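Local coordinates for DUF3224 domain-containing protein (Shewanella oneidensis, PDB 2OOJ), which is of unknown function but belongs to the DUF3224 family, grouped with the allene oxide cyclase-like barrels, at residues 37-40 / 41-45; 119-123 / 124-128. All blocks are in the same frame, centred on the assembly; numbering follows the deposited sequence.

Contact 1. Residues 37-40 / 41-45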
loop_
_atom_site.group_PDB
_atom_site.type_symbol
_atom_site.label_atom_id
_atom_site.label_comp_id
_atom_site.label_asym_id
_atom_site.label_seq_id
_atom_site.Cartn_x
_atom_site.Cartn_y
_atom_site.Cartn_z
ATOM N N LYS B 37 0.209 -16.095 5.762
ATOM C CA LYS B 37 -1.122 -16.549 5.367
ATOM C C LYS B 37 -1.086 -17.928 4.739
ATOM O O LYS B 37 -0.063 -18.351 4.188
ATOM C CB LYS B 37 -1.761 -15.644 4.318
ATOM C CG LYS B 37 -2.005 -14.237 4.683
ATOM C CD LYS B 37 -3.002 -13.650 3.628
ATOM C CE LYS B 37 -3.033 -12.151 3.693
ATOM N NZ LYS B 37 -3.757 -11.565 2.527
ATOM N N THR B 38 -2.217 -18.612 4.869
ATOM C CA THR B 38 -2.483 -19.859 4.185
ATOM C C THR B 38 -3.805 -19.744 3.453
ATOM O O THR B 38 -4.796 -19.380 4.036
ATOM C CB THR B 38 -2.556 -21.063 5.145
ATOM O OG1 THR B 38 -1.358 -21.113 5.927
ATOM C CG2 THR B 38 -2.731 -22.384 4.341
ATOM N N PHE B 39 -3.778 -20.086 2.164
ATOM C CA PHE B 39 -4.956 -20.151 1.310
ATOM C C PHE B 39 -5.313 -21.605 1.074
ATOM O O PHE B 39 -4.423 -22.431 0.917
ATOM C CB PHE B 39 -4.658 -19.507 -0.046
ATOM C CG PHE B 39 -4.393 -18.040 0.035
ATOM C CD1 PHE B 39 -3.107 -17.565 0.267
ATOM C CD2 PHE B 39 -5.416 -17.126 -0.141
ATOM C CE1 PHE B 39 -2.851 -16.190 0.340
ATOM C CE2 PHE B 39 -5.171 -15.763 -0.087
ATOM C CZ PHE B 39 -3.880 -15.294 0.151
ATOM N N TYR B 40 -6.605 -21.901 1.003
ATOM C CA TYR B 40 -7.124 -23.258 0.861
ATOM C C TYR B 40 -8.036 -23.289 -0.336
ATOM O O TYR B 40 -8.664 -22.275 -0.681
ATOM C CB TYR B 40 -7.962 -23.617 2.104
ATOM C CG TYR B 40 -7.153 -23.685 3.370
ATOM C CD1 TYR B 40 -6.411 -24.816 3.684
ATOM C CD2 TYR B 40 -7.112 -22.607 4.256
ATOM C CE1 TYR B 40 -5.655 -24.873 4.852
ATOM C CE2 TYR B 40 -6.355 -22.650 5.405
ATOM C CZ TYR B 40 -5.632 -23.791 5.704
ATOM O OH TYR B 40 -4.864 -23.833 6.842
ATOM N N GLY B 41 -8.149 -24.453 -0.955
ATOM C CA GLY B 41 -9.069 -24.626 -2.059
ATOM C C GLY B 41 -8.384 -24.457 -3.408
ATOM O O GLY B 41 -7.280 -24.964 -3.642
ATOM N N GLU B 42 -9.047 -23.725 -4.283
ATOM C CA GLU B 42 -8.560 -23.540 -5.652
ATOM C C GLU B 42 -7.231 -22.795 -5.683
ATOM O O GLU B 42 -6.416 -23.007 -6.574
ATOM C CB GLU B 42 -9.609 -22.788 -6.453
ATOM C CG GLU B 42 -10.842 -23.579 -6.676
ATOM C CD GLU B 42 -10.729 -24.560 -7.827
ATOM O OE1 GLU B 42 -9.617 -24.805 -8.332
ATOM O OE2 GLU B 42 -11.775 -25.115 -8.210
ATOM N N LEU B 43 -7.041 -21.889 -4.727
ATOM C CA LEU B 43 -5.731 -21.321 -4.433
ATOM C C LEU B 43 -5.271 -22.003 -3.161
ATOM O O LEU B 43 -5.801 -21.738 -2.056
ATOM C CB LEU B 43 -5.814 -19.783 -4.235
ATOM C CG LEU B 43 -4.486 -19.074 -3.897
ATOM C CD1 LEU B 43 -3.420 -19.360 -4.970
ATOM C CD2 LEU B 43 -4.733 -17.549 -3.725
ATOM N N GLU B 44 -4.337 -22.922 -3.321
ATOM C CA GLU B 44 -3.763 -23.679 -2.202
ATOM C C GLU B 44 -2.317 -23.222 -2.064
ATOM O O GLU B 44 -1.474 -23.546 -2.887
ATOM C CB GLU B 44 -3.838 -25.178 -2.494
ATOM C CG GLU B 44 -3.583 -26.066 -1.281
ATOM C CD GLU B 44 -3.248 -27.525 -1.652
ATOM O OE1 GLU B 44 -3.302 -27.874 -2.862
ATOM O OE2 GLU B 44 -2.938 -28.318 -0.719
ATOM N N ALA B 45 -2.050 -22.378 -1.076
ATOM C CA ALA B 45 -0.783 -21.676 -1.043
ATOM C C ALA B 45 -0.491 -21.072 0.277
ATOM O O ALA B 45 -1.311 -21.065 1.169
ATOM C CB ALA B 45 -0.733 -20.574 -2.166
#
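Leu43 runs alongside Phe39 and lays one methyl over a face of its ring. CD2 of Leu43 does the touching: it sits 4.0 Å from the centroid of the Phe39 ring, a CH-pi contact. The methyl stands 23° off the ring normal, displaced toward the CG-CD2 side, where Phe39 CD2 is 3.7 Å from Leu43 CD2. Leu43 reaches the ring because its CG stands anti to the backbone N (chi1 179°), which carries the methyl branch back across the turn. Ala45 O approaches the same ring at its edge, near the ring plane.

The backbone that carries the ring is held by the pair Phe39 and Ala45, antiparallel and hydrogen-bonded. The bond from Phe39 N to Ala45 O is 2.8 Å long and nearly straight; the return bond from Ala45 N to Phe39 O measures 3.1 Å. Two CA-H...O contacts flank them, Thr38 CA to Ala45 O at 3.5 Å and Glu44 CA to Phe39 O at 3.4 Å. At the turn, Gly41 has a positive phi and an extended psi, backbone angles at which a side chain would collide with Tyr40 O, which accounts for the glycine. On the sheet side away from Phe39, Thr38 CG2 rests 3.5 Å above one face of the Tyr40 ring.

The hairpin joins strands 29-39 and 43-55, whose end segments run at 142° to each other. Lys37 turns its amine away to a salt bridge with Glu68, while Phe81 of strand 77-90 meets Leu43 and Val70 of strand 62-71 meets Ala45. Strand 5-18 flanks the first arm, with backbone hydrogen bonds between Thr38 and Asp12 and between Tyr40 and Lys10.

Contact 2. Residues 119-123 / 124-128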
loop_
_atom_site.group_PDB
_atom_site.type_symbol
_atom_site.label_atom_id
_atom_site.label_comp_id
_atom_site.label_asym_id
_atom_site.label_seq_id
_atom_site.Cartn_x
_atom_site.Cartn_y
_atom_site.Cartn_z
ATOM N N SER B 119 -13.747 -11.458 1.975
ATOM C CA SER B 119 -14.995 -11.495 2.689
ATOM C C SER B 119 -14.804 -12.330 3.943
ATOM O O SER B 119 -13.718 -12.870 4.218
ATOM C CB SER B 119 -16.098 -12.053 1.809
ATOM O OG SER B 119 -15.910 -13.421 1.475
ATOM N N ILE B 120 -15.868 -12.401 4.716
ATOM C CA ILE B 120 -15.879 -13.090 5.993
ATOM C C ILE B 120 -17.286 -13.665 6.204
ATOM O O ILE B 120 -18.299 -13.031 5.903
ATOM C CB ILE B 120 -15.447 -12.150 7.154
ATOM C CG1 ILE B 120 -15.424 -12.887 8.494
ATOM C CG2 ILE B 120 -16.311 -10.908 7.201
ATOM C CD1 ILE B 120 -14.525 -12.231 9.526
ATOM N N GLU B 121 -17.326 -14.901 6.675
ATOM C CA GLU B 121 -18.577 -15.572 6.962
ATOM C C GLU B 121 -18.352 -16.395 8.211
ATOM O O GLU B 121 -17.363 -17.107 8.314
ATOM C CB GLU B 121 -18.957 -16.450 5.783
ATOM C CG GLU B 121 -20.354 -16.980 5.835
ATOM C CD GLU B 121 -20.611 -18.102 4.820
ATOM O OE1 GLU B 121 -19.827 -18.255 3.851
ATOM O OE2 GLU B 121 -21.617 -18.823 4.998
ATOM N N ASN B 122 -19.222 -16.223 9.200
ATOM C CA ASN B 122 -19.114 -16.976 10.429
ATOM C C ASN B 122 -17.688 -16.992 10.985
ATOM O O ASN B 122 -17.188 -18.031 11.390
ATOM C CB ASN B 122 -19.635 -18.403 10.203
ATOM C CG ASN B 122 -19.924 -19.141 11.527
ATOM O OD1 ASN B 122 -20.122 -18.514 12.582
ATOM N ND2 ASN B 122 -19.913 -20.465 11.475
ATOM N N GLY B 123 -17.028 -15.837 10.987
ATOM C CA GLY B 123 -15.697 -15.713 11.564
ATOM C C GLY B 123 -14.532 -16.184 10.695
ATOM O O GLY B 123 -13.383 -16.075 11.103
ATOM N N GLN B 124 -14.836 -16.689 9.497
ATOM C CA GLN B 124 -13.856 -17.245 8.572
ATOM C C GLN B 124 -13.670 -16.291 7.392
ATOM O O GLN B 124 -14.633 -15.882 6.762
ATOM C CB GLN B 124 -14.328 -18.611 8.072
ATOM C CG GLN B 124 -13.468 -19.271 6.982
ATOM C CD GLN B 124 -12.108 -19.677 7.505
ATOM O OE1 GLN B 124 -12.024 -20.489 8.409
ATOM N NE2 GLN B 124 -11.039 -19.100 6.959
ATOM N N HIS B 125 -12.425 -15.927 7.136
ATOM C CA HIS B 125 -12.070 -15.146 5.953
ATOM C C HIS B 125 -12.093 -15.993 4.716
ATOM O O HIS B 125 -11.651 -17.148 4.752
ATOM C CB HIS B 125 -10.681 -14.557 6.093
ATOM C CG HIS B 125 -10.626 -13.428 7.048
ATOM N ND1 HIS B 125 -11.243 -12.222 6.799
ATOM C CD2 HIS B 125 -10.101 -13.340 8.289
ATOM C CE1 HIS B 125 -11.068 -11.424 7.840
ATOM N NE2 HIS B 125 -10.383 -12.081 8.759
ATOM N N PHE B 126 -12.583 -15.382 3.638
ATOM C CA PHE B 126 -12.679 -15.995 2.336
ATOM C C PHE B 126 -12.070 -15.045 1.326
ATOM O O PHE B 126 -12.225 -13.818 1.424
ATOM C CB PHE B 126 -14.141 -16.242 1.943
ATOM C CG PHE B 126 -14.768 -17.389 2.669
ATOM C CD1 PHE B 126 -15.283 -17.209 3.923
ATOM C CD2 PHE B 126 -14.833 -18.640 2.092
ATOM C CE1 PHE B 126 -15.848 -18.264 4.599
ATOM C CE2 PHE B 126 -15.400 -19.687 2.764
ATOM C CZ PHE B 126 -15.894 -19.498 4.030
ATOM N N TYR B 127 -11.443 -15.627 0.341
ATOM C CA TYR B 127 -10.952 -14.886 -0.828
ATOM C C TYR B 127 -11.875 -15.182 -2.010
ATOM O O TYR B 127 -12.428 -16.290 -2.125
ATOM C CB TYR B 127 -9.508 -15.297 -1.164
ATOM C CG TYR B 127 -9.361 -16.726 -1.602
ATOM C CD1 TYR B 127 -9.534 -17.097 -2.949
ATOM C CD2 TYR B 127 -8.992 -17.709 -0.693
ATOM C CE1 TYR B 127 -9.401 -18.406 -3.326
ATOM C CE2 TYR B 127 -8.891 -19.021 -1.061
ATOM C CZ TYR B 127 -9.076 -19.370 -2.392
ATOM O OH TYR B 127 -8.959 -20.690 -2.743
ATOM N N GLU B 128 -12.047 -14.176 -2.871
ATOM C CA GLU B 128 -12.708 -14.299 -4.142
ATOM C C GLU B 128 -11.703 -13.763 -5.161
ATOM O O GLU B 128 -11.416 -12.582 -5.163
ATOM C CB GLU B 128 -13.996 -13.493 -4.177
ATOM C CG GLU B 128 -15.137 -14.023 -3.282
ATOM C CD GLU B 128 -15.104 -13.515 -1.821
ATOM O OE1 GLU B 128 -14.884 -12.314 -1.575
ATOM O OE2 GLU B 128 -15.334 -14.334 -0.909
#
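Ser119 and Glu128 share the side-chain hydrogen bond across this hairpin: the serine hydroxyl OG donates to Glu128 OE2 at 2.6 Å, on the syn lone pair of the carboxylate. Glu128 swings its acid group back to the serine by bending at chi2 (87°). With an alanine here the carboxylate is gone, and Ser119 OG would probably be left without this acceptor and freer to turn.

Backbone bonds pair Ser119 with Phe126 and Glu121 with Gln124; the straightest, Ser119 N to Phe126 O, has 175° at the hydrogen. They close a beta hairpin with a two-residue loop, Asn122 and Gly123, both at positive phi in a type I' turn, linking strands 112-121 and 124-133 of the antiparallel sheet. Gln124 NE2 also bonds His125 O at 3.0 Å, in the carbonyl plane, and reaches Asp12 of strand 5-18.

Apolar contacts lie on both faces. Ile120 CD1 sits over one face of the His125 ring, 4.2 Å from its centroid, a CH-pi contact; the ring of Phe11 meets His125 as well. On the other face, Glu121 CB comes within 3.8 Å of Phe126 CE1.

In the fold
Contacts 1 and 2 are both antiparallel hairpin ends in one antiparallel sheet, their centres about 13 Å apart. Contact 1 comes first along the chain, between strands 29-39 and 43-55; contact 2 follows near the C-terminus, between strands 112-121 and 124-133. Strand 5-18 pairs with both 29-39 and 124-133 and so lies between the hairpins. Tyr127 bridges them directly: its OH is 2.6 Å from Tyr40 O and 3.0 Å from Leu43 N, both probable hydrogen bonds, while Tyr127 CD2 packs 3.7 Å from Phe39 CD2. The C-terminal hairpin thereby meets the turn of contact 1 by side chain as well as through the sheet, consistent with a barrel-like fold.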